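Local coordinates for penicillin-binding protein activator LpoB (Salmonella enterica subsp. enterica serovar Typhimurium, PDB 4Q6V) that probably regulates peptidoglycan synthesis as the outer-membrane lipoprotein activator that penicillin-binding protein 1B needs to work, this chain being its C-terminal domain, at residues V25-S30 and T59-Q64. Residues are numbered along the deposited sequence; the frame is centred on the assembly and turned at random.
Sequences VLLVDS and TLVSVQ
The carbonyl oxygen of Thr59 takes the amide of Leu26, with Leu26 N to Thr59 O 2.9 Å. The same oxygen also receives the CA-H of Val25, Val25 CA to Thr59 O being 3.2 Å. This is the parallel pairing of a beta-alpha-beta unit: helix 41-54 connects strand 25-35 to the short strand 59-60, which forms one edge of the five-stranded mixed sheet of the LpoB C-terminal domain. One step along, Leu26 O accepts Val61 N at 3.2 Å, and the CA-H of Leu60 approaches the same oxygen. Beyond this bond the two segments part, and a water bridges them, donating to Val61 O and accepting from Val28 N at 2.9 Å; Arg49 of helix 41-54 also binds Val61 O. Ser62 then N-caps helix 63-72.

On the sheet face covered by helix 41-54, Leu26 and Leu60 run alongside each other in the same direction. Leu60 turns CG anti to its carbonyl carbon (chi1 -53°), which brings Leu60 CD2 against Leu26 CD2 and to 3.8 Å from Val28 CG2; Leu52 of helix 41-54 packs on Leu26 and Val28. Val61 reaches back toward strand 25-35: its CG2 meets Val25 CG1 at 3.9 Å, the two valines set roughly perpendicular. Leu66 of helix 63-72 packs on both Val61 and Leu27, where Leu27 CD1 rests 4.0 Å from Val61 CB.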
loop_
_atom_site.group_PDB
_atom_site.type_symbol
_atom_site.label_atom_id
_atom_site.label_comp_id
_atom_site.label_asym_id
_atom_site.label_seq_id
_atom_site.Cartn_x
_atom_site.Cartn_y
_atom_site.Cartn_z
ATOM N N VAL A 25 -7.443 -7.899 7.495
ATOM C CA VAL A 25 -7.877 -7.333 6.239
ATOM C C VAL A 25 -7.045 -6.064 6.039
ATOM O O VAL A 25 -6.987 -5.142 6.891
ATOM C CB VAL A 25 -9.368 -7.037 6.256
ATOM C CG1 VAL A 25 -9.819 -6.481 4.904
ATOM C CG2 VAL A 25 -10.178 -8.288 6.645
ATOM N N LEU A 26 -6.397 -6.006 4.892
ATOM C CA LEU A 26 -5.429 -4.928 4.600
ATOM C C LEU A 26 -5.847 -4.262 3.309
ATOM O O LEU A 26 -6.020 -4.920 2.309
ATOM C CB LEU A 26 -4.018 -5.479 4.586
ATOM C CG LEU A 26 -2.959 -4.530 4.009
ATOM C CD1 LEU A 26 -2.605 -3.395 4.968
ATOM C CD2 LEU A 26 -1.734 -5.359 3.679
ATOM N N LEU A 27 -6.018 -2.946 3.335
ATOM C CA LEU A 27 -6.140 -2.145 2.156
ATOM C C LEU A 27 -4.801 -1.643 1.616
ATOM O O LEU A 27 -4.118 -0.852 2.239
ATOM C CB LEU A 27 -7.090 -0.967 2.435
ATOM C CG LEU A 27 -7.315 0.028 1.307
ATOM C CD1 LEU A 27 -7.581 -0.678 0.004
ATOM C CD2 LEU A 27 -8.400 1.055 1.619
ATOM N N VAL A 28 -4.445 -2.104 0.430
ATOM C CA VAL A 28 -3.140 -1.777 -0.171
ATOM C C VAL A 28 -3.299 -0.630 -1.168
ATOM O O VAL A 28 -3.842 -0.805 -2.266
ATOM C CB VAL A 28 -2.543 -2.996 -0.933
ATOM C CG1 VAL A 28 -1.235 -2.622 -1.626
ATOM C CG2 VAL A 28 -2.333 -4.124 0.023
ATOM N N ASP A 29 -2.851 0.556 -0.763
ATOM C CA ASP A 29 -2.959 1.717 -1.634
ATOM C C ASP A 29 -1.963 1.512 -2.791
ATOM O O ASP A 29 -0.935 0.846 -2.615
ATOM C CB ASP A 29 -2.728 3.003 -0.836
ATOM C CG ASP A 29 -3.465 4.200 -1.380
ATOM O OD1 ASP A 29 -4.225 4.054 -2.369
ATOM O OD2 ASP A 29 -3.249 5.294 -0.792
ATOM N N SER A 30 -2.324 2.019 -3.970
ATOM C CA SER A 30 -1.492 1.834 -5.157
ATOM C C SER A 30 -0.199 2.644 -4.974
ATOM O O SER A 30 -0.205 3.738 -4.405
ATOM C CB SER A 30 -2.266 2.175 -6.441
ATOM O OG SER A 30 -2.511 3.560 -6.521
ATOM N N THR A 59 -5.832 -10.865 4.136
ATOM C CA THR A 59 -6.896 -10.725 3.159
ATOM C C THR A 59 -6.829 -9.330 2.634
ATOM O O THR A 59 -6.988 -8.380 3.393
ATOM C CB THR A 59 -8.275 -10.913 3.816
ATOM O OG1 THR A 59 -8.341 -12.243 4.284
ATOM C CG2 THR A 59 -9.393 -10.708 2.804
ATOM N N LEU A 60 -6.573 -9.214 1.337
ATOM C CA LEU A 60 -6.521 -7.945 0.643
ATOM C C LEU A 60 -7.888 -7.475 0.156
ATOM O O LEU A 60 -8.704 -8.258 -0.367
ATOM C CB LEU A 60 -5.507 -7.977 -0.505
ATOM C CG LEU A 60 -4.082 -8.426 -0.201
ATOM C CD1 LEU A 60 -3.245 -8.329 -1.460
ATOM C CD2 LEU A 60 -3.464 -7.627 0.929
ATOM N N VAL A 61 -8.142 -6.178 0.324
ATOM C CA VAL A 61 -9.325 -5.571 -0.306
ATOM C C VAL A 61 -9.066 -5.623 -1.783
ATOM O O VAL A 61 -7.951 -5.315 -2.210
ATOM C CB VAL A 61 -9.563 -4.153 0.200
ATOM C CG1 VAL A 61 -10.842 -3.597 -0.360
ATOM C CG2 VAL A 61 -9.614 -4.136 1.740
ATOM N N SER A 62 -10.089 -6.032 -2.537
ATOM C CA SER A 62 -9.963 -6.219 -3.984
ATOM C C SER A 62 -10.232 -4.925 -4.767
ATOM O O SER A 62 -10.925 -4.026 -4.318
ATOM C CB SER A 62 -10.934 -7.305 -4.438
ATOM O OG SER A 62 -12.233 -6.746 -4.578
ATOM N N VAL A 63 -9.763 -4.884 -6.009
ATOM C CA VAL A 63 -9.915 -3.740 -6.883
ATOM C C VAL A 63 -11.399 -3.338 -6.989
ATOM O O VAL A 63 -11.728 -2.153 -6.915
ATOM C CB VAL A 63 -9.308 -4.018 -8.289
ATOM C CG1 VAL A 63 -9.556 -2.883 -9.245
ATOM C CG2 VAL A 63 -7.803 -4.315 -8.198
ATOM N N GLN A 64 -12.283 -4.323 -7.138
ATOM C CA GLN A 64 -13.682 -4.094 -7.421
ATOM C C GLN A 64 -14.376 -3.559 -6.198
ATOM O O GLN A 64 -15.106 -2.574 -6.269
ATOM C CB GLN A 64 -14.382 -5.333 -7.978
ATOM C CG GLN A 64 -14.088 -5.574 -9.476
ATOM C CD GLN A 64 -15.175 -6.420 -10.128
ATOM O OE1 GLN A 64 -16.366 -6.241 -9.828
ATOM N NE2 GLN A 64 -14.783 -7.347 -11.012
HETATM O O HOH W 1 -6.313 -3.229 -1.457
#